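Local coordinates for protein UDP-galactopyranose mutase (Deinococcus radiodurans, PDB 3HDQ) that probably interconverts UDP-galactopyranose and UDP-galactofuranose, using a bound FAD cofactor, at residues R275-R280 against P333-P338. Numbering follows the deposited sequence.
Sequences RSLEFR and PYYPVP. With GDU (galactose-uridine-5'-diphosphate), chain K.
A classic beta bulge joins Y334 and Y335 to R275 where 333-338, on strand 320-336, pairs with strand 274-284, an outermost strand of the mixed sheet, and it carries Y335 into the substrate pocket. The evidence is one carbonyl shared by two amides. R275 O accepts from Y334 N at 3.0 Å, a donor tilted 20° from the carbonyl plane. It also accepts from Y335 N at 3.2 Å, lying in that plane. R275 N closes the antiparallel pair on Y335 O at 2.8 Å. The guanidinium of R275 leads away to the Q183 carbonyl of helix 159-184.

With CG anti to its carbonyl carbon (chi1 -60°), the Y335 ring runs past L277, the two side chains crossing at about a right angle. L277 CD1 meets the ring edge at CE1, 3.6 Å away, while the phenol OH donates to the diphosphate oxygen O1B of UDP-galactose at 2.8 Å. A phenylalanine here would probably keep the leucine contact but leave O1B without this donor. Y209, Y370 and R305 also hydrogen-bond the ligand.

Y334 slants across L277 instead, its ring edge turned to L277 N, which lies 3.5 Å from Y334 CD1 and near the ring plane; L277, Y334 and Y335 all touch FAD. Farther on, the F279 and Y334 rings meet obliquely, planes at 59°, and F279 CE1 comes 3.7 Å from Y334 OH.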
ATOM      1  N   ARG A 275      21.695 -15.053  -7.934  1.00 25.41           N
ATOM      2  CA  ARG A 275      22.312 -13.743  -8.023  1.00 30.29           C
ATOM      3  C   ARG A 275      21.380 -12.693  -7.408  1.00 26.60           C
ATOM      4  O   ARG A 275      20.164 -12.794  -7.529  1.00 29.50           O
ATOM      5  CB  ARG A 275      22.639 -13.422  -9.477  1.00 27.99           C
ATOM      6  CG  ARG A 275      23.540 -12.213  -9.645  1.00 35.06           C
ATOM      7  CD  ARG A 275      24.951 -12.469  -9.142  1.00 31.15           C
ATOM      8  NE  ARG A 275      25.839 -11.461  -9.704  1.00 35.22           N
ATOM      9  CZ  ARG A 275      27.054 -11.169  -9.257  1.00 36.16           C
ATOM     10  NH1 ARG A 275      27.569 -11.802  -8.211  1.00 36.17           N
ATOM     11  NH2 ARG A 275      27.759 -10.232  -9.869  1.00 36.03           N
ATOM     12  N   SER A 276      21.952 -11.705  -6.732  1.00 26.75           N
ATOM     13  CA  SER A 276      21.162 -10.669  -6.076  1.00 24.63           C
ATOM     14  C   SER A 276      21.453  -9.291  -6.684  1.00 25.27           C
ATOM     15  O   SER A 276      22.275  -9.169  -7.586  1.00 28.44           O
ATOM     16  CB  SER A 276      21.456 -10.666  -4.573  1.00 27.07           C
ATOM     17  OG  SER A 276      20.472  -9.950  -3.839  1.00 29.44           O
ATOM     18  N   LEU A 277      20.786  -8.259  -6.173  1.00 28.29           N
ATOM     19  CA  LEU A 277      20.956  -6.891  -6.658  1.00 27.42           C
ATOM     20  C   LEU A 277      20.887  -5.900  -5.518  1.00 27.80           C
ATOM     21  O   LEU A 277      20.206  -6.132  -4.525  1.00 27.89           O
ATOM     22  CB  LEU A 277      19.856  -6.522  -7.658  1.00 21.07           C
ATOM     23  CG  LEU A 277      19.891  -7.302  -8.961  1.00 26.76           C
ATOM     24  CD1 LEU A 277      18.623  -7.084  -9.761  1.00 25.73           C
ATOM     25  CD2 LEU A 277      21.136  -6.918  -9.753  1.00 25.86           C
ATOM     26  N   GLU A 278      21.583  -4.781  -5.677  1.00 30.13           N
ATOM     27  CA  GLU A 278      21.377  -3.639  -4.805  1.00 30.83           C
ATOM     28  C   GLU A 278      20.845  -2.486  -5.643  1.00 29.28           C
ATOM     29  O   GLU A 278      21.384  -2.182  -6.701  1.00 30.06           O
ATOM     30  CB  GLU A 278      22.664  -3.241  -4.101  1.00 32.32           C
ATOM     31  CG  GLU A 278      22.526  -1.961  -3.291  1.00 37.66           C
ATOM     32  CD  GLU A 278      23.864  -1.379  -2.886  1.00 41.99           C
ATOM     33  OE1 GLU A 278      24.870  -2.118  -2.921  1.00 51.20           O
ATOM     34  OE2 GLU A 278      23.910  -0.183  -2.538  1.00 48.83           O
ATOM     35  N   PHE A 279      19.778  -1.856  -5.171  1.00 27.80           N
ATOM     36  CA  PHE A 279      19.122  -0.802  -5.926  1.00 26.68           C
ATOM     37  C   PHE A 279      19.389   0.546  -5.297  1.00 29.16           C
ATOM     38  O   PHE A 279      19.189   0.722  -4.103  1.00 30.74           O
ATOM     39  CB  PHE A 279      17.608  -1.036  -5.969  1.00 26.24           C
ATOM     40  CG  PHE A 279      17.216  -2.405  -6.448  1.00 25.88           C
ATOM     41  CD1 PHE A 279      16.936  -3.415  -5.541  1.00 25.40           C
ATOM     42  CD2 PHE A 279      17.135  -2.682  -7.799  1.00 26.89           C
ATOM     43  CE1 PHE A 279      16.568  -4.678  -5.970  1.00 26.98           C
ATOM     44  CE2 PHE A 279      16.771  -3.943  -8.248  1.00 25.48           C
ATOM     45  CZ  PHE A 279      16.485  -4.947  -7.333  1.00 28.43           C
ATOM     46  N   ARG A 280      19.848   1.500  -6.099  1.00 25.50           N
ATOM     47  CA  ARG A 280      19.980   2.855  -5.610  0.52 27.29           C
ATOM     48  C   ARG A 280      18.998   3.781  -6.321  1.00 29.36           C
ATOM     49  O   ARG A 280      19.105   4.056  -7.520  1.00 27.87           O
ATOM     50  CB  ARG A 280      21.429   3.343  -5.689  0.52 28.84           C
ATOM     51  CG  ARG A 280      22.269   2.774  -4.560  0.52 31.10           C
ATOM     52  CD  ARG A 280      23.740   3.076  -4.712  0.52 35.80           C
ATOM     53  NE  ARG A 280      24.544   2.010  -4.121  0.52 31.40           N
ATOM     54  CZ  ARG A 280      25.870   2.001  -4.085  0.52 35.24           C
ATOM     55  NH1 ARG A 280      26.560   3.012  -4.600  0.52 30.68           N
ATOM     56  NH2 ARG A 280      26.507   0.979  -3.529  0.52 35.21           N
ATOM     57  N   PRO A 333      17.548 -13.456  -3.153  1.00 29.03           N
ATOM     58  CA  PRO A 333      17.781 -14.096  -4.449  1.00 27.73           C
ATOM     59  C   PRO A 333      16.812 -13.547  -5.489  1.00 30.65           C
ATOM     60  O   PRO A 333      15.612 -13.532  -5.220  1.00 29.34           O
ATOM     61  CB  PRO A 333      17.472 -15.576  -4.170  1.00 24.14           C
ATOM     62  CG  PRO A 333      16.481 -15.557  -3.034  1.00 25.69           C
ATOM     63  CD  PRO A 333      16.729 -14.282  -2.243  1.00 25.54           C
ATOM     64  N   TYR A 334      17.320 -13.112  -6.643  1.00 28.29           N
ATOM     65  CA  TYR A 334      16.473 -12.607  -7.730  1.00 27.79           C
ATOM     66  C   TYR A 334      16.621 -13.402  -9.031  1.00 29.53           C
ATOM     67  O   TYR A 334      15.688 -13.460  -9.828  1.00 29.53           O
ATOM     68  CB  TYR A 334      16.762 -11.130  -8.027  1.00 29.78           C
ATOM     69  CG  TYR A 334      16.505 -10.179  -6.878  1.00 34.51           C
ATOM     70  CD1 TYR A 334      17.486  -9.293  -6.463  1.00 30.44           C
ATOM     71  CD2 TYR A 334      15.285 -10.165  -6.211  1.00 33.16           C
ATOM     72  CE1 TYR A 334      17.272  -8.425  -5.425  1.00 26.87           C
ATOM     73  CE2 TYR A 334      15.059  -9.290  -5.163  1.00 30.78           C
ATOM     74  CZ  TYR A 334      16.059  -8.422  -4.774  1.00 32.03           C
ATOM     75  OH  TYR A 334      15.853  -7.536  -3.729  1.00 33.91           O
ATOM     76  N   TYR A 335      17.789 -14.004  -9.243  1.00 28.14           N
ATOM     77  CA  TYR A 335      18.068 -14.743 -10.473  1.00 26.06           C
ATOM     78  C   TYR A 335      18.655 -16.119 -10.176  1.00 30.34           C
ATOM     79  O   TYR A 335      19.635 -16.224  -9.441  1.00 31.87           O
ATOM     80  CB  TYR A 335      19.131 -14.023 -11.305  1.00 24.84           C
ATOM     81  CG  TYR A 335      18.822 -12.614 -11.779  1.00 30.26           C
ATOM     82  CD1 TYR A 335      19.031 -11.519 -10.953  1.00 24.39           C
ATOM     83  CD2 TYR A 335      18.373 -12.380 -13.077  1.00 28.17           C
ATOM     84  CE1 TYR A 335      18.772 -10.243 -11.390  1.00 29.71           C
ATOM     85  CE2 TYR A 335      18.113 -11.104 -13.522  1.00 30.44           C
ATOM     86  CZ  TYR A 335      18.316 -10.039 -12.678  1.00 30.00           C
ATOM     87  OH  TYR A 335      18.056  -8.766 -13.114  1.00 29.78           O
ATOM     88  N   PRO A 336      18.095 -17.174 -10.781  1.00 30.15           N
ATOM     89  CA  PRO A 336      18.871 -18.412 -10.827  1.00 25.55           C
ATOM     90  C   PRO A 336      20.087 -18.162 -11.717  1.00 32.06           C
ATOM     91  O   PRO A 336      20.067 -17.214 -12.512  1.00 29.98           O
ATOM     92  CB  PRO A 336      17.930 -19.404 -11.529  1.00 31.17           C
ATOM     93  CG  PRO A 336      16.609 -18.707 -11.656  1.00 32.48           C
ATOM     94  CD  PRO A 336      16.878 -17.246 -11.603  1.00 32.22           C
ATOM     95  N   VAL A 337      21.115 -18.996 -11.599  1.00 30.07           N
ATOM     96  CA  VAL A 337      22.343 -18.835 -12.372  1.00 28.92           C
ATOM     97  C   VAL A 337      22.549 -20.021 -13.330  1.00 29.34           C
ATOM     98  O   VAL A 337      23.283 -20.957 -13.019  1.00 32.37           O
ATOM     99  CB  VAL A 337      23.558 -18.695 -11.428  1.00 27.46           C
ATOM    100  CG1 VAL A 337      24.838 -18.428 -12.213  1.00 25.95           C
ATOM    101  CG2 VAL A 337      23.305 -17.589 -10.404  1.00 26.84           C
ATOM    102  N   PRO A 338      21.903 -19.978 -14.508  1.00 28.37           N
ATOM    103  CA  PRO A 338      21.928 -21.135 -15.407  1.00 34.27           C
ATOM    104  C   PRO A 338      23.345 -21.473 -15.910  1.00 35.49           C
ATOM    105  O   PRO A 338      23.945 -20.710 -16.661  1.00 35.45           O
ATOM    106  CB  PRO A 338      21.011 -20.697 -16.566  1.00 27.91           C
ATOM    107  CG  PRO A 338      20.209 -19.556 -16.009  1.00 25.78           C
ATOM    108  CD  PRO A 338      21.143 -18.860 -15.090  1.00 26.48           C
TER
HETATM  109  N1  GDU K 500      22.842  -8.860 -21.912  1.00 26.82           N
HETATM  110  C2  GDU K 500      23.835  -8.160 -22.211  1.00 32.82           C
HETATM  111  N3  GDU K 500      24.050  -6.965 -22.562  1.00 32.03           N
HETATM  112  C4  GDU K 500      22.929  -6.225 -22.627  1.00 31.14           C
HETATM  113  C5  GDU K 500      21.643  -6.887 -22.301  1.00 26.52           C
HETATM  114  C6  GDU K 500      21.656  -8.187 -21.946  1.00 28.25           C
HETATM  115  O2  GDU K 500      25.044  -8.900 -22.125  1.00 29.24           O
HETATM  116  O4  GDU K 500      22.970  -5.032 -22.919  1.00 28.92           O
HETATM  117  C1D GDU K 500      22.911 -10.237 -21.512  1.00 27.28           C
HETATM  118  C2D GDU K 500      23.283 -10.557 -20.044  1.00 27.30           C
HETATM  119  O2D GDU K 500      23.900 -11.831 -19.903  1.00 28.37           O
HETATM  120  C3D GDU K 500      21.916 -10.502 -19.393  1.00 29.88           C
HETATM  121  C4D GDU K 500      21.134 -11.317 -20.421  1.00 27.30           C
HETATM  122  O4D GDU K 500      21.676 -10.955 -21.695  1.00 26.62           O
HETATM  123  O3D GDU K 500      21.939 -11.087 -18.094  1.00 29.83           O
HETATM  124  C5D GDU K 500      19.619 -11.311 -20.276  1.00 30.97           C
HETATM  125  O5D GDU K 500      19.255  -9.935 -20.489  1.00 34.48           O
HETATM  126  PA  GDU K 500      17.991  -9.265 -19.781  1.00 27.23           P
HETATM  127  O1A GDU K 500      17.722  -7.966 -20.460  1.00 29.66           O
HETATM  128  O2A GDU K 500      16.837 -10.159 -19.974  1.00 25.20           O
HETATM  129  O3A GDU K 500      18.315  -8.939 -18.260  1.00 32.76           O
HETATM  130  PB  GDU K 500      17.195  -8.858 -17.145  1.00 28.85           P
HETATM  131  O1B GDU K 500      18.008  -8.570 -15.939  1.00 30.64           O
HETATM  132  O2B GDU K 500      16.429 -10.098 -16.869  1.00 25.71           O
HETATM  133  O3B GDU K 500      16.196  -7.613 -17.324  0.63 28.10           O
HETATM  134  C1' GDU K 500      14.894  -7.303 -16.787  0.33 31.32           C
HETATM  135  C2' GDU K 500      13.818  -7.985 -17.657  0.47 30.34           C
HETATM  136  C3' GDU K 500      14.175  -7.639 -19.121  0.57 29.40           C
HETATM  137  C4' GDU K 500      13.933  -6.112 -19.320  0.53 30.56           C
HETATM  138  C5' GDU K 500      14.714  -5.340 -18.221  0.54 32.53           C
HETATM  139  C6' GDU K 500      14.330  -3.835 -18.127  0.56 32.05           C
HETATM  140  O2' GDU K 500      13.738  -9.398 -17.395  0.51 29.79           O
HETATM  141  O3' GDU K 500      13.374  -8.453 -20.006  0.61 26.37           O
HETATM  142  O4' GDU K 500      12.513  -5.872 -19.228  0.43 31.16           O
HETATM  143  O5' GDU K 500      14.736  -5.865 -16.864  0.33 33.10           O
HETATM  144  O6' GDU K 500      15.272  -2.976 -18.812  0.87 26.60           O